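Local coordinates for basic blue protein (Cucumis sativus, PDB 2CBP) that binds a single type 1 copper ion and probably serves as an electron carrier, at residues Y61-G64 with R65-I68. Numbering follows the deposited sequence.
Sequences YTSG and RDQI
Tyr61 and Asp66 face each other across a tight bend in the chain, the carboxylate of Asp66 lying beside the root of the tyrosine side chain with Asp66 OD2 3.4 Å from Tyr61 CB. Ring and carboxylate planes are inclined by 56°, so the two groups do not stack. The other oxygen, Asp66 OD1, takes the hydroxyl of Ser63 in a short hydrogen bond, Ser63 OG to Asp66 OD1 2.6 Å, which arrives from above the carboxylate plane, 55° out of it. A weak bond from Ser63 N to the same OD1, 3.4 Å long, adds a second donor. Ser63 OG sits between its own backbone N and carbonyl carbon (chi1 87°), a setting that also forms an ST turn, in which Ser63 OG accepts a fairly straight hydrogen bond from Arg65 N at 3.1 Å. Gly64 makes the reversal with a backbone conformation in which a CB would strike the preceding carbonyl oxygen. Asp66 OD2 is in turn hydrogen-bonded to Tyr34 OH, which gives both oxygens of this buried carboxylate polar partners. With an alanine here, the Ser63 hydroxyl would probably lose its acceptor OD1 and Tyr34 OH its partner OD2, and the bend would be held less firmly. Farther along the strand, Ile68 lays CD1 over the centre of one face of the Tyr61 ring, a CH-pi contact 3.8 Å from the centroid. Val41 touches Tyr61, Asp66 and Ile68 alike. Residues 61-68 thus cross from the edge strand 59-61 of one sheet to the edge strand 65-69 of the other, a connection held by the Ser63-Asp66 bonds within the cupredoxin-type beta sandwich of phytocyanins.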
loop_
_atom_site.group_PDB
_atom_site.type_symbol
_atom_site.label_atom_id
_atom_site.label_comp_id
_atom_site.label_asym_id
_atom_site.label_seq_id
_atom_site.Cartn_x
_atom_site.Cartn_y
_atom_site.Cartn_z
ATOM N N TYR A 61 1.540 7.570 5.960
ATOM C CA TYR A 61 2.858 7.108 6.465
ATOM C C TYR A 61 3.926 7.760 5.606
ATOM O O TYR A 61 3.702 7.844 4.383
ATOM C CB TYR A 61 2.965 5.584 6.409
ATOM C CG TYR A 61 2.046 4.885 7.388
ATOM C CD1 TYR A 61 0.717 4.630 7.056
ATOM C CD2 TYR A 61 2.512 4.495 8.644
ATOM C CE1 TYR A 61 -0.129 4.001 7.953
ATOM C CE2 TYR A 61 1.676 3.858 9.550
ATOM C CZ TYR A 61 0.350 3.611 9.202
ATOM O OH TYR A 61 -0.512 2.995 10.073
ATOM N N THR A 62 5.011 8.205 6.233
ATOM C CA THR A 62 6.099 8.884 5.513
ATOM C C THR A 62 7.515 8.592 6.001
ATOM O O THR A 62 8.484 9.334 5.683
ATOM C CB THR A 62 5.847 10.410 5.615
ATOM O OG1 THR A 62 6.010 10.694 7.014
ATOM C CG2 THR A 62 4.455 10.832 5.191
ATOM N N SER A 63 7.650 7.506 6.768
ATOM C CA SER A 63 8.975 7.168 7.304
ATOM C C SER A 63 9.975 6.702 6.283
ATOM O O SER A 63 11.181 6.946 6.560
ATOM C CB SER A 63 8.867 6.146 8.454
ATOM O OG SER A 63 8.874 4.858 7.862
ATOM N N GLY A 64 9.573 6.030 5.204
ATOM C CA GLY A 64 10.538 5.525 4.206
ATOM C C GLY A 64 10.793 4.016 4.377
ATOM O O GLY A 64 11.344 3.338 3.519
ATOM N N ARG A 65 10.356 3.544 5.539
ATOM C CA ARG A 65 10.433 2.129 5.934
ATOM C C ARG A 65 9.290 1.783 6.882
ATOM O O ARG A 65 9.566 1.479 8.056
ATOM C CB ARG A 65 11.766 1.771 6.636
ATOM C CG ARG A 65 12.052 0.282 6.650
ATOM C CD ARG A 65 13.095 -0.176 7.559
ATOM N NE ARG A 65 14.463 -0.080 7.219
ATOM C CZ ARG A 65 15.082 -0.165 6.052
ATOM N NH1 ARG A 65 14.397 -0.344 4.932
ATOM N NH2 ARG A 65 16.419 -0.063 5.988
ATOM N N ASP A 66 8.065 1.849 6.398
ATOM C CA ASP A 66 6.891 1.584 7.220
ATOM C C ASP A 66 6.570 0.091 7.311
ATOM O O ASP A 66 6.646 -0.625 6.331
ATOM C CB ASP A 66 5.647 2.325 6.719
ATOM C CG ASP A 66 5.955 3.768 6.359
ATOM O OD1 ASP A 66 6.387 4.449 7.352
ATOM O OD2 ASP A 66 5.771 4.167 5.232
ATOM N N GLN A 67 6.208 -0.287 8.538
ATOM C CA GLN A 67 5.814 -1.668 8.869
ATOM C C GLN A 67 4.334 -1.606 9.269
ATOM O O GLN A 67 4.033 -1.115 10.357
ATOM C CB GLN A 67 6.661 -2.266 9.973
ATOM C CG GLN A 67 8.077 -2.577 9.541
ATOM C CD GLN A 67 8.790 -3.588 10.410
ATOM O OE1 GLN A 67 8.444 -4.775 10.459
ATOM N NE2 GLN A 67 9.825 -3.099 11.089
ATOM N N ILE A 68 3.482 -2.049 8.373
ATOM C CA ILE A 68 2.024 -2.037 8.592
ATOM C C ILE A 68 1.446 -3.425 8.788
ATOM O O ILE A 68 1.518 -4.344 7.990
ATOM C CB ILE A 68 1.312 -1.263 7.464
ATOM C CG1 ILE A 68 1.953 0.120 7.408
ATOM C CG2 ILE A 68 -0.161 -1.179 7.767
ATOM C CD1 ILE A 68 1.572 1.038 6.271
#